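Long-range contacts in kelch domain-containing protein (Colletotrichum graminicola M1.001, PDB 5C86), which probably oxidises alcohols with the help of a copper ion, as a fungal AA5-family alcohol oxidase related to galactose oxidase and glyoxal oxidase: residues V19-E24 and L339-A344; H178-S183 and A192-K197; F413-V418 and G459-F464. All blocks are in the same frame, centred on the assembly; numbering follows the deposited sequence.

Interaction 1: V19-E24 and L339-A344; sequences VALVPE and LLMADA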
ATOM      1  N   VAL A  19      -6.548  -2.968  -5.815  1.00 11.41           N
ATOM      2  CA  VAL A  19      -6.161  -4.344  -5.583  1.00 13.10           C
ATOM      3  C   VAL A  19      -5.859  -4.568  -4.122  1.00 13.75           C
ATOM      4  O   VAL A  19      -5.435  -3.619  -3.438  1.00 12.88           O
ATOM      5  CB  VAL A  19      -4.983  -4.809  -6.402  1.00 12.93           C
ATOM      6  CG1 VAL A  19      -5.229  -4.628  -7.909  1.00 14.69           C
ATOM      7  CG2 VAL A  19      -3.679  -4.110  -6.022  1.00 13.48           C
ATOM      8  N   ALA A  20      -6.075  -5.803  -3.652  1.00 12.52           N
ATOM      9  CA  ALA A  20      -5.821  -6.148  -2.236  1.00 12.02           C
ATOM     10  C   ALA A  20      -5.290  -7.536  -2.168  1.00 14.25           C
ATOM     11  O   ALA A  20      -5.767  -8.425  -2.912  1.00 13.04           O
ATOM     12  CB  ALA A  20      -7.051  -6.072  -1.403  1.00 13.97           C
ATOM     13  N   LEU A  21      -4.325  -7.773  -1.292  1.00 12.79           N
ATOM     14  CA  LEU A  21      -3.823  -9.148  -1.084  1.00 13.60           C
ATOM     15  C   LEU A  21      -4.676  -9.768  -0.026  1.00 15.21           C
ATOM     16  O   LEU A  21      -4.885  -9.207   1.034  1.00 14.27           O
ATOM     17  CB  LEU A  21      -2.350  -9.128  -0.645  1.00 15.37           C
ATOM     18  CG  LEU A  21      -1.749 -10.511  -0.481  1.00 15.83           C
ATOM     19  CD1 LEU A  21      -1.504 -11.105  -1.801  1.00 17.84           C
ATOM     20  CD2 LEU A  21      -0.438 -10.392   0.230  1.00 17.36           C
ATOM     21  N   VAL A  22      -5.245 -10.956  -0.310  1.00 15.73           N
ATOM     22  CA  VAL A  22      -6.133 -11.604   0.630  1.00 17.53           C
ATOM     23  C   VAL A  22      -5.276 -12.355   1.715  1.00 14.56           C
ATOM     24  O   VAL A  22      -4.435 -13.190   1.375  1.00 16.54           O
ATOM     25  CB  VAL A  22      -7.011 -12.604  -0.126  1.00 18.88           C
ATOM     26  CG1 VAL A  22      -7.916 -13.321   0.840  1.00 21.14           C
ATOM     27  CG2 VAL A  22      -7.826 -11.883  -1.249  1.00 20.42           C
ATOM     28  N   PRO A  23      -5.505 -12.025   2.968  1.00 15.84           N
ATOM     29  CA  PRO A  23      -4.761 -12.790   3.988  1.00 19.28           C
ATOM     30  C   PRO A  23      -4.940 -14.288   3.906  1.00 20.00           C
ATOM     31  O   PRO A  23      -5.969 -14.781   3.469  1.00 19.95           O
ATOM     32  CB  PRO A  23      -5.314 -12.264   5.279  1.00 17.82           C
ATOM     33  CG  PRO A  23      -5.791 -10.894   5.027  1.00 17.99           C
ATOM     34  CD  PRO A  23      -6.305 -10.994   3.590  1.00 17.66           C
ATOM     35  N   GLU A  24      -3.876 -15.016   4.260  0.64 18.62           N
ATOM     36  CA  GLU A  24      -3.827 -16.481   4.425  0.64 20.60           C
ATOM     37  C   GLU A  24      -3.735 -17.182   3.111  0.64 17.52           C
ATOM     38  O   GLU A  24      -2.860 -18.005   2.917  0.64 21.95           O
ATOM     39  CB  GLU A  24      -4.995 -17.063   5.252  0.64 23.03           C
ATOM     40  CG  GLU A  24      -4.786 -16.966   6.723  0.64 24.74           C
ATOM     41  CD  GLU A  24      -5.972 -17.454   7.510  0.64 27.64           C
ATOM     42  OE1 GLU A  24      -6.859 -18.184   6.953  0.64 23.88           O
ATOM     43  OE2 GLU A  24      -6.024 -17.002   8.671  0.64 29.35           O
ATOM     44  N   LEU A 339       1.526  -4.361  -6.184  1.00 11.50           N
ATOM     45  CA  LEU A 339       1.322  -4.934  -4.895  1.00 11.43           C
ATOM     46  C   LEU A 339       2.273  -6.113  -4.677  1.00 12.19           C
ATOM     47  O   LEU A 339       2.451  -6.973  -5.542  1.00 11.87           O
ATOM     48  CB  LEU A 339      -0.122  -5.388  -4.730  1.00 12.89           C
ATOM     49  CG  LEU A 339      -0.585  -5.470  -3.282  1.00 13.74           C
ATOM     50  CD1 LEU A 339      -0.837  -4.114  -2.712  1.00 14.19           C
ATOM     51  CD2 LEU A 339      -1.789  -6.348  -3.181  1.00 15.75           C
ATOM     52  N   LEU A 340       2.874  -6.180  -3.478  1.00 10.45           N
ATOM     53  CA  LEU A 340       3.694  -7.353  -3.117  1.00 11.10           C
ATOM     54  C   LEU A 340       2.826  -8.560  -2.868  1.00 11.08           C
ATOM     55  O   LEU A 340       1.859  -8.486  -2.141  1.00 11.53           O
ATOM     56  CB  LEU A 340       4.469  -7.100  -1.822  1.00 10.97           C
ATOM     57  CG  LEU A 340       5.421  -8.185  -1.386  1.00 11.17           C
ATOM     58  CD1 LEU A 340       6.494  -8.331  -2.395  1.00 11.46           C
ATOM     59  CD2 LEU A 340       6.002  -7.850  -0.015  1.00 11.52           C
ATOM     60  N   MET A 341       3.250  -9.706  -3.415  1.00 11.51           N
ATOM     61  CA  MET A 341       2.606 -11.014  -3.212  1.00 12.52           C
ATOM     62  C   MET A 341       3.362 -11.855  -2.137  1.00 12.49           C
ATOM     63  O   MET A 341       4.557 -11.662  -1.950  1.00 12.35           O
ATOM     64  CB  MET A 341       2.609 -11.730  -4.560  1.00 14.52           C
ATOM     65  CG  MET A 341       1.946 -10.951  -5.706  1.00 14.37           C
ATOM     66  SD  MET A 341       0.258 -10.424  -5.362  1.00 18.01           S
ATOM     67  CE  MET A 341      -0.634 -11.925  -5.380  1.00 20.09           C
ATOM     68  N   ALA A 342       2.712 -12.885  -1.631  1.00 13.11           N
ATOM     69  CA  ALA A 342       3.361 -13.730  -0.608  1.00 13.52           C
ATOM     70  C   ALA A 342       4.510 -14.525  -1.207  1.00 14.18           C
ATOM     71  O   ALA A 342       5.438 -14.919  -0.519  1.00 13.97           O
ATOM     72  CB  ALA A 342       2.304 -14.632   0.015  1.00 14.81           C
ATOM     73  N   ASP A 343       4.534 -14.716  -2.531  1.00 12.29           N
ATOM     74  CA  ASP A 343       5.668 -15.406  -3.172  1.00 14.02           C
ATOM     75  C   ASP A 343       6.819 -14.476  -3.440  1.00 12.99           C
ATOM     76  O   ASP A 343       7.793 -14.839  -4.095  1.00 14.12           O
ATOM     77  CB  ASP A 343       5.287 -16.237  -4.393  1.00 16.90           C
ATOM     78  CG  ASP A 343       4.895 -15.406  -5.565  1.00 20.53           C
ATOM     79  OD1 ASP A 343       4.794 -14.201  -5.426  1.00 18.26           O
ATOM     80  OD2 ASP A 343       4.656 -15.953  -6.668  1.00 23.35           O
ATOM     81  N   ALA A 344       6.717 -13.201  -3.002  1.00 12.10           N
ATOM     82  CA  ALA A 344       7.779 -12.208  -3.128  1.00 11.90           C
ATOM     83  C   ALA A 344       7.969 -11.629  -4.545  1.00 11.04           C
ATOM     84  O   ALA A 344       8.897 -10.871  -4.766  1.00 11.88           O
ATOM     85  CB  ALA A 344       9.106 -12.728  -2.535  1.00 12.69           C
TER
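Val19 and Leu339 face each other with their CA atoms 7.5 Å apart, and Leu21 and Met341 with theirs 7.0 Å apart, too wide for strand pairing; the ends of strands 18-21 and 336-340 meet through side chains. Leu339 reaches the facing backbone: with CG swung anti to its backbone N (chi1 -156°), it presents methyl CD2 to 19-24, where Leu339 CD2 is 3.5 Å from Leu21 N and 3.8 Å from Leu21 CB. Val19 slides past it in the opposite direction, its CG2 branch lying 4.0 Å from Leu339 CB. Leu21 answers with both methyls. Leu21 CD1 lies 3.8 Å from Met341 CE, and Leu21 CD2 3.8 Å from Leu340 O. Met341 gets there by folding back at chi2 (-55°) and chi3 (-70°), which carries SD and CE round to meet Leu21. From Met341 a type I turn to Ala344, closed by Ala344 N to Met341 O (2.9 Å), takes the chain off from 19-24. Leu28 of strand 28-31 touches Val19, Leu339 and Met341, and Met462 touches Leu21. The backbones find their partners elsewhere: Leu21 pairs with Ser419, and Leu339 with Trp347. The chemistry is therefore that of a buried hydrophobic seam between two separately bonded strands, held by methyl and thioether packing instead of directional bonds.

Interaction 2: H178-S183 and A192-K197; sequences HAWLWS and AGPSKK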
ATOM      1  N   HIS A 178      -5.442  11.984  -1.452  1.00 11.06           N
ATOM      2  CA  HIS A 178      -4.314  11.055  -1.520  1.00 10.77           C
ATOM      3  C   HIS A 178      -3.197  11.440  -0.541  1.00 10.58           C
ATOM      4  O   HIS A 178      -2.013  11.329  -0.882  1.00 11.77           O
ATOM      5  CB  HIS A 178      -3.756  10.916  -2.930  1.00 10.86           C
ATOM      6  CG  HIS A 178      -4.782  10.668  -3.976  1.00 10.98           C
ATOM      7  ND1 HIS A 178      -5.806   9.771  -3.871  1.00 12.16           N
ATOM      8  CD2 HIS A 178      -4.915  11.264  -5.170  1.00 12.58           C
ATOM      9  CE1 HIS A 178      -6.475   9.750  -5.004  1.00 13.27           C
ATOM     10  NE2 HIS A 178      -6.000  10.693  -5.790  1.00 12.66           N
ATOM     11  N   ALA A 179      -3.548  11.850   0.659  1.00 11.54           N
ATOM     12  CA  ALA A 179      -2.512  12.125   1.652  1.00 10.55           C
ATOM     13  C   ALA A 179      -1.600  10.908   1.906  1.00 11.05           C
ATOM     14  O   ALA A 179      -2.066   9.720   1.872  1.00 12.04           O
ATOM     15  CB  ALA A 179      -3.128  12.568   2.953  1.00 13.76           C
ATOM     16  N   TRP A 180      -0.322  11.194   2.144  1.00 10.72           N
ATOM     17  CA  TRP A 180       0.679  10.152   2.430  1.00 10.87           C
ATOM     18  C   TRP A 180       0.601   9.853   3.964  1.00 12.17           C
ATOM     19  O   TRP A 180       1.435  10.289   4.707  1.00 13.00           O
ATOM     20  CB  TRP A 180       2.050  10.604   2.024  1.00 11.28           C
ATOM     21  CG  TRP A 180       2.266  11.016   0.628  1.00 10.91           C
ATOM     22  CD1 TRP A 180       1.366  11.056  -0.398  1.00 11.20           C
ATOM     23  CD2 TRP A 180       3.447  11.579   0.127  1.00 10.99           C
ATOM     24  NE1 TRP A 180       1.942  11.520  -1.541  1.00 11.03           N
ATOM     25  CE2 TRP A 180       3.242  11.893  -1.247  1.00 11.59           C
ATOM     26  CE3 TRP A 180       4.708  11.825   0.679  1.00 11.33           C
ATOM     27  CZ2 TRP A 180       4.269  12.412  -2.055  1.00 11.30           C
ATOM     28  CZ3 TRP A 180       5.700  12.337  -0.122  1.00 11.48           C
ATOM     29  CH2 TRP A 180       5.498  12.648  -1.445  1.00 11.82           C
ATOM     30  N   LEU A 181      -0.385   9.118   4.389  1.00 11.69           N
ATOM     31  CA  LEU A 181      -0.619   8.847   5.818  1.00 12.09           C
ATOM     32  C   LEU A 181       0.178   7.638   6.321  1.00 12.41           C
ATOM     33  O   LEU A 181       0.198   6.546   5.700  1.00 12.75           O
ATOM     34  CB  LEU A 181      -2.040   8.567   6.061  1.00 12.54           C
ATOM     35  CG  LEU A 181      -3.096   9.626   5.658  1.00 13.21           C
ATOM     36  CD1 LEU A 181      -4.480   9.191   6.067  1.00 14.09           C
ATOM     37  CD2 LEU A 181      -2.743  10.962   6.268  1.00 13.97           C
ATOM     38  N   TRP A 182       0.907   7.877   7.399  1.00 10.14           N
ATOM     39  CA  TRP A 182       1.697   6.821   8.054  1.00 10.45           C
ATOM     40  C   TRP A 182       1.351   6.773   9.531  1.00 11.95           C
ATOM     41  O   TRP A 182       1.753   7.689  10.234  1.00 12.66           O
ATOM     42  CB  TRP A 182       3.203   7.012   7.787  1.00 11.62           C
ATOM     43  CG  TRP A 182       3.504   6.753   6.386  1.00 11.47           C
ATOM     44  CD1 TRP A 182       3.716   7.649   5.390  1.00 13.04           C
ATOM     45  CD2 TRP A 182       3.445   5.467   5.765  1.00 10.75           C
ATOM     46  NE1 TRP A 182       3.823   7.000   4.181  1.00 12.84           N
ATOM     47  CE2 TRP A 182       3.673   5.660   4.376  1.00 12.40           C
ATOM     48  CE3 TRP A 182       3.187   4.203   6.239  1.00 11.24           C
ATOM     49  CZ2 TRP A 182       3.603   4.618   3.481  1.00 12.41           C
ATOM     50  CZ3 TRP A 182       3.136   3.172   5.379  1.00 12.57           C
ATOM     51  CH2 TRP A 182       3.328   3.389   3.989  1.00 11.46           C
ATOM     52  N   SER A 183       0.715   5.701   9.951  1.00 11.61           N
ATOM     53  CA  SER A 183       0.430   5.532  11.368  1.00 12.64           C
ATOM     54  C   SER A 183       1.665   5.305  12.183  1.00 13.63           C
ATOM     55  O   SER A 183       2.655   4.658  11.740  1.00 11.62           O
ATOM     56  CB  SER A 183      -0.486   4.378  11.571  1.00 13.03           C
ATOM     57  OG  SER A 183      -1.726   4.620  10.950  1.00 13.40           O
ATOM     58  N   ALA A 192       2.801  12.785   5.540  1.00 12.42           N
ATOM     59  CA  ALA A 192       4.104  12.993   4.989  1.00 12.19           C
ATOM     60  C   ALA A 192       4.173  13.771   3.690  1.00 13.37           C
ATOM     61  O   ALA A 192       5.234  14.136   3.224  1.00 14.06           O
ATOM     62  CB  ALA A 192       4.860  11.649   4.896  1.00 11.81           C
ATOM     63  N   GLY A 193       2.989  14.019   3.167  1.00 11.62           N
ATOM     64  CA  GLY A 193       2.831  14.631   1.865  1.00 12.79           C
ATOM     65  C   GLY A 193       1.420  14.369   1.405  1.00 11.32           C
ATOM     66  O   GLY A 193       0.611  13.902   2.178  1.00 12.08           O
ATOM     67  N   PRO A 194       1.102  14.653   0.136  1.00 11.87           N
ATOM     68  CA  PRO A 194       1.974  15.187  -0.904  1.00 11.36           C
ATOM     69  C   PRO A 194       2.372  16.630  -0.766  1.00 11.37           C
ATOM     70  O   PRO A 194       3.349  17.066  -1.322  1.00 11.95           O
ATOM     71  CB  PRO A 194       1.118  15.029  -2.211  1.00 11.72           C
ATOM     72  CG  PRO A 194      -0.292  15.088  -1.684  1.00 11.65           C
ATOM     73  CD  PRO A 194      -0.218  14.300  -0.397  1.00 12.11           C
ATOM     74  N   SER A 195       1.570  17.395  -0.029  1.00 12.01           N
ATOM     75  CA  SER A 195       2.015  18.796   0.245  1.00 12.52           C
ATOM     76  C   SER A 195       3.435  18.736   0.814  1.00 13.80           C
ATOM     77  O   SER A 195       3.779  17.855   1.579  1.00 14.28           O
ATOM     78  CB  SER A 195       1.129  19.389   1.320  1.00 14.74           C
ATOM     79  OG  SER A 195       1.571  20.706   1.654  1.00 16.93           O
ATOM     80  N   LYS A 196       4.217  19.761   0.537  1.00 14.41           N
ATOM     81  CA  LYS A 196       5.529  19.896   1.072  1.00 15.78           C
ATOM     82  C   LYS A 196       5.484  20.171   2.571  1.00 15.50           C
ATOM     83  O   LYS A 196       6.501  19.936   3.242  1.00 16.07           O
ATOM     84  CB  LYS A 196       6.342  21.016   0.348  1.00 17.60           C
ATOM     85  CG  LYS A 196       5.785  22.389   0.529  1.00 20.79           C
ATOM     86  CD  LYS A 196       6.428  23.264  -0.546  0.80 23.96           C
ATOM     87  CE  LYS A 196       5.967  24.672  -0.551  0.60 28.23           C
ATOM     88  NZ  LYS A 196       6.474  25.249  -1.855  0.55 29.98           N
ATOM     89  N   LYS A 197       4.365  20.633   3.103  1.00 15.45           N
ATOM     90  CA  LYS A 197       4.136  20.796   4.531  0.59 17.91           C
ATOM     91  C   LYS A 197       3.619  19.500   5.133  1.00 16.26           C
ATOM     92  O   LYS A 197       2.495  19.073   4.816  1.00 16.36           O
ATOM     93  CB  LYS A 197       3.098  21.877   4.783  0.59 19.74           C
ATOM     94  CG  LYS A 197       3.655  23.246   4.444  0.59 23.18           C
ATOM     95  CD  LYS A 197       2.614  24.332   4.594  0.59 25.02           C
ATOM     96  CE  LYS A 197       1.719  24.496   3.398  0.59 27.00           C
ATOM     97  NZ  LYS A 197       0.285  24.690   3.800  0.59 30.14           N
TER
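Trp180 lays one face of its indole along Gly193 and Pro194. Gly193 CA sits over the six-membered ring, 3.9 Å from its centroid, and Pro194 CD over the five-membered ring at the same 3.9 Å, two CH-pi contacts made side by side; Pro194 CA also comes 3.5 Å from Trp180 CE2. With no side chain, Gly193 can press its backbone flat against the ring, and the cis Gly193-Pro194 peptide carries the proline onto the same surface. Two nearly straight backbone bonds pin the pair: Trp180 N to Gly193 O (2.9 Å) and Ala192 N to Trp180 O (3.0 Å). The methyl of Ala192 touches the edge of the Trp182 ring, whose NE1 bonds to Ser226. Further out, Arg215 binds the carbonyls of Ala192, Pro194 and Ser195 and so ties down this loop. At the other end, the ring of His178 meets that of Tyr120, which binds copper in the metal-loaded protein (the metal is absent here), and its NE2 bonds to Tyr245. The contact continues the pairing of strands 181-183 and 188-191 beyond their ends; strand 122-125 packs against Leu181, and strand 225-230 against both tryptophans.

Interaction 3: F413-V418 and G459-F464; sequences FSMIRV and GYYMLF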
ATOM      1  N   PHE A 413      15.243 -12.252   8.604  1.00 11.97           N
ATOM      2  CA  PHE A 413      13.843 -12.276   8.643  1.00 12.33           C
ATOM      3  C   PHE A 413      13.237 -10.871   8.527  1.00 10.77           C
ATOM      4  O   PHE A 413      13.811  -9.862   8.859  1.00 11.94           O
ATOM      5  CB  PHE A 413      13.280 -12.949   9.911  1.00 13.11           C
ATOM      6  CG  PHE A 413      13.797 -14.284  10.160  1.00 12.10           C
ATOM      7  CD1 PHE A 413      14.949 -14.501  10.861  1.00 12.78           C
ATOM      8  CD2 PHE A 413      13.146 -15.360   9.627  1.00 12.92           C
ATOM      9  CE1 PHE A 413      15.451 -15.804  10.995  1.00 12.09           C
ATOM     10  CE2 PHE A 413      13.646 -16.677   9.750  1.00 11.76           C
ATOM     11  CZ  PHE A 413      14.789 -16.869  10.424  1.00 12.31           C
ATOM     12  N   SER A 414      12.011 -10.856   8.011  1.00 10.59           N
ATOM     13  CA  SER A 414      11.214  -9.619   8.018  1.00 10.98           C
ATOM     14  C   SER A 414       9.754  -9.913   8.025  1.00 11.26           C
ATOM     15  O   SER A 414       9.327 -11.012   7.685  1.00 11.99           O
ATOM     16  CB  SER A 414      11.487  -8.647   6.884  1.00 12.85           C
ATOM     17  OG  SER A 414      11.189  -9.237   5.669  1.00 14.43           O
ATOM     18  N   MET A 415       8.951  -8.980   8.507  1.00 10.01           N
ATOM     19  CA  MET A 415       7.485  -9.079   8.482  1.00 11.08           C
ATOM     20  C   MET A 415       6.979  -7.890   7.656  1.00 11.35           C
ATOM     21  O   MET A 415       7.365  -6.772   7.919  1.00 12.11           O
ATOM     22  CB  MET A 415       6.837  -9.181   9.859  1.00 10.38           C
ATOM     23  CG  MET A 415       7.154  -8.069  10.825  1.00 11.87           C
ATOM     24  SD  MET A 415       6.702  -8.406  12.560  1.00 12.84           S
ATOM     25  CE  MET A 415       4.960  -7.956  12.610  1.00 12.45           C
ATOM     26  N   ILE A 416       6.184  -8.165   6.667  1.00  9.63           N
ATOM     27  CA  ILE A 416       5.647  -7.093   5.793  1.00 10.72           C
ATOM     28  C   ILE A 416       4.167  -7.069   5.903  1.00  9.72           C
ATOM     29  O   ILE A 416       3.520  -8.115   5.736  1.00 10.74           O
ATOM     30  CB  ILE A 416       6.099  -7.258   4.338  1.00 12.67           C
ATOM     31  CG1 ILE A 416       7.635  -7.089   4.223  1.00 16.32           C
ATOM     32  CG2 ILE A 416       5.442  -6.201   3.444  1.00 14.18           C
ATOM     33  CD1 ILE A 416       8.166  -6.990   2.839  1.00 18.86           C
ATOM     34  N   ARG A 417       3.605  -5.935   6.243  1.00  9.28           N
ATOM     35  CA  ARG A 417       2.195  -5.883   6.477  1.00  9.47           C
ATOM     36  C   ARG A 417       1.359  -6.071   5.207  1.00 10.16           C
ATOM     37  O   ARG A 417       1.680  -5.464   4.144  1.00  9.85           O
ATOM     38  CB  ARG A 417       1.844  -4.583   7.143  1.00 10.50           C
ATOM     39  CG  ARG A 417       0.485  -4.583   7.872  1.00 10.83           C
ATOM     40  CD  ARG A 417       0.326  -3.416   8.859  1.00 11.18           C
ATOM     41  NE  ARG A 417      -0.988  -3.350   9.461  1.00 10.83           N
ATOM     42  CZ  ARG A 417      -2.083  -3.005   8.797  1.00 12.58           C
ATOM     43  NH1 ARG A 417      -2.016  -2.525   7.604  1.00 13.14           N
ATOM     44  NH2 ARG A 417      -3.268  -3.078   9.365  1.00 12.93           N
ATOM     45  N   VAL A 418       0.336  -6.922   5.278  1.00 10.16           N
ATOM     46  CA  VAL A 418      -0.518  -7.189   4.118  1.00  9.95           C
ATOM     47  C   VAL A 418      -1.279  -5.933   3.756  1.00 11.15           C
ATOM     48  O   VAL A 418      -1.751  -5.183   4.620  1.00 11.19           O
ATOM     49  CB  VAL A 418      -1.467  -8.368   4.446  1.00 11.09           C
ATOM     50  CG1 VAL A 418      -2.525  -8.599   3.419  1.00 11.22           C
ATOM     51  CG2 VAL A 418      -0.680  -9.644   4.762  1.00 11.60           C
ATOM     52  N   GLY A 459      -2.805  -6.318  12.736  1.00 11.57           N
ATOM     53  CA  GLY A 459      -3.272  -6.885  11.507  1.00 13.35           C
ATOM     54  C   GLY A 459      -2.370  -7.967  10.968  1.00 11.09           C
ATOM     55  O   GLY A 459      -1.410  -8.390  11.602  1.00 10.90           O
ATOM     56  N   TYR A 460      -2.650  -8.385   9.760  1.00 11.15           N
ATOM     57  CA  TYR A 460      -1.942  -9.435   9.102  1.00 11.41           C
ATOM     58  C   TYR A 460      -0.636  -8.974   8.468  1.00 11.17           C
ATOM     59  O   TYR A 460      -0.539  -7.880   7.882  1.00 10.87           O
ATOM     60  CB  TYR A 460      -2.749 -10.151   8.041  1.00 11.84           C
ATOM     61  CG  TYR A 460      -3.616 -11.294   8.542  1.00 12.73           C
ATOM     62  CD1 TYR A 460      -4.858 -11.052   9.090  1.00 15.50           C
ATOM     63  CD2 TYR A 460      -3.092 -12.527   8.650  1.00 15.30           C
ATOM     64  CE1 TYR A 460      -5.631 -12.078   9.576  1.00 16.20           C
ATOM     65  CE2 TYR A 460      -3.828 -13.561   9.140  1.00 15.82           C
ATOM     66  CZ  TYR A 460      -5.086 -13.322   9.596  1.00 17.70           C
ATOM     67  OH  TYR A 460      -5.818 -14.431  10.054  1.00 23.61           O
ATOM     68  N   TYR A 461       0.377  -9.864   8.585  1.00 10.19           N
ATOM     69  CA  TYR A 461       1.692  -9.692   8.030  1.00  9.61           C
ATOM     70  C   TYR A 461       2.098 -10.959   7.339  1.00 10.26           C
ATOM     71  O   TYR A 461       1.620 -12.057   7.634  1.00 11.55           O
ATOM     72  CB  TYR A 461       2.727  -9.486   9.138  1.00  9.41           C
ATOM     73  CG  TYR A 461       2.617  -8.087   9.780  1.00 10.12           C
ATOM     74  CD1 TYR A 461       1.650  -7.837  10.689  1.00 10.13           C
ATOM     75  CD2 TYR A 461       3.510  -7.121   9.493  1.00  9.23           C
ATOM     76  CE1 TYR A 461       1.548  -6.547  11.241  1.00  9.71           C
ATOM     77  CE2 TYR A 461       3.442  -5.837  10.024  1.00 10.05           C
ATOM     78  CZ  TYR A 461       2.453  -5.554  10.960  1.00 10.30           C
ATOM     79  OH  TYR A 461       2.375  -4.275  11.507  1.00 12.61           O
ATOM     80  N   MET A 462       2.979 -10.781   6.360  1.00 10.64           N
ATOM     81  CA  MET A 462       3.732 -11.856   5.726  1.00 10.11           C
ATOM     82  C   MET A 462       5.088 -11.980   6.418  1.00 10.08           C
ATOM     83  O   MET A 462       5.828 -11.001   6.455  1.00 10.77           O
ATOM     84  CB  MET A 462       3.937 -11.534   4.307  1.00 11.22           C
ATOM     85  CG  MET A 462       2.646 -11.636   3.499  1.00 14.07           C
ATOM     86  SD  MET A 462       2.837 -11.086   1.765  1.00 18.48           S
ATOM     87  CE  MET A 462       2.862  -9.312   1.946  1.00 16.63           C
ATOM     88  N   LEU A 463       5.426 -13.174   6.926  0.54 10.80           N
ATOM     89  CA  LEU A 463       6.743 -13.436   7.501  0.54 10.71           C
ATOM     90  C   LEU A 463       7.572 -14.032   6.380  0.54 10.91           C
ATOM     91  O   LEU A 463       7.174 -15.003   5.757  0.54 10.47           O
ATOM     92  CB  LEU A 463       6.647 -14.379   8.711  0.54 12.04           C
ATOM     93  CG  LEU A 463       7.648 -14.158   9.822  0.54 13.00           C
ATOM     94  CD1 LEU A 463       7.192 -14.700  11.197  0.54 15.12           C
ATOM     95  CD2 LEU A 463       8.974 -14.786   9.315  0.54 14.15           C
ATOM     96  N   PHE A 464       8.665 -13.363   6.056  1.00  9.83           N
ATOM     97  CA  PHE A 464       9.709 -13.833   5.155  1.00 10.17           C
ATOM     98  C   PHE A 464      10.992 -14.186   5.850  1.00 11.63           C
ATOM     99  O   PHE A 464      11.431 -13.481   6.769  1.00 11.82           O
ATOM    100  CB  PHE A 464       9.997 -12.759   4.132  1.00 10.85           C
ATOM    101  CG  PHE A 464       8.866 -12.465   3.145  1.00 11.53           C
ATOM    102  CD1 PHE A 464       8.757 -13.256   2.001  1.00 11.98           C
ATOM    103  CD2 PHE A 464       7.949 -11.428   3.300  1.00 10.71           C
ATOM    104  CE1 PHE A 464       7.772 -13.043   1.057  1.00 12.99           C
ATOM    105  CE2 PHE A 464       6.981 -11.158   2.348  1.00 12.38           C
ATOM    106  CZ  PHE A 464       6.935 -11.972   1.204  1.00 12.34           C
TER
HETATM  107  O   HOH W   1      -2.572  -5.966   7.197  1.00 12.00           O
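Met415 reaches Tyr461 by setting CG between its own backbone N and carbonyl carbon (chi1 56°) and bending at chi3 (-84°), which drops CE onto the middle of the phenol ring, 3.5 Å from its centroid. SD stays higher above that face, a Met-aromatic contact at a distance. Arg417 takes the opposite face: its chain, extended from CG to NE, runs across the ring with Arg417 CG 3.9 Å from the centroid and Arg417 CD 3.5 Å from Tyr461 OH. The tyrosine is thus clamped between a methyl and an aliphatic chain. Its hydroxyl bonds to Ile457 O, while the guanidinium, nearly perpendicular to the ring, forms a salt bridge with Asp428 and bonds through NH2 to the carbonyls of Pro458 and Leu78. A water over the face of the Arg417 guanidinium donates to Val418 O (2.8 Å) and Tyr460 O (2.9 Å); the latter also accepts from Val418 N. Antiparallel pairing supports all this, with Ser414-Phe464 and Ile416-Met462 as hydrogen-bonded pairs and Met462 N to Ile416 O at 2.8 Å. On the other side of the strands, Ile416 CD1 lies 4.4 Å from Phe464 CE2. Met415 and Tyr461 also meet Val480 of strand 476-481, and Leu463 meets strand 400-405: the packed interior of the immunoglobulin-like beta-sandwich characteristic of the Early set domain in the galactose oxidase family.

Interactions 1 and 3 are neighbours, with centres about 10 Å apart: strand 18-21 pairs with strand 412-422, and the Ile416-Met462 face of interaction 3 packs against 339-344. The centre of interaction 2 is about 24 Å from that of interaction 1 and 23 Å from that of interaction 3. Along the chain it is nested inside the long loop that interaction 1 closes, whereas interaction 3 follows. Interaction 1 brings 19-24 against blade strand 336-340; interaction 2 is internal to a propeller blade, interaction 3 to the Early set domain. Residues that bind copper in the metal-loaded protein lie near interactions 1 and 2: His335 and His423 are each about 10 Å from Val19, and Tyr120 about 3 Å from His178, measured between side chains.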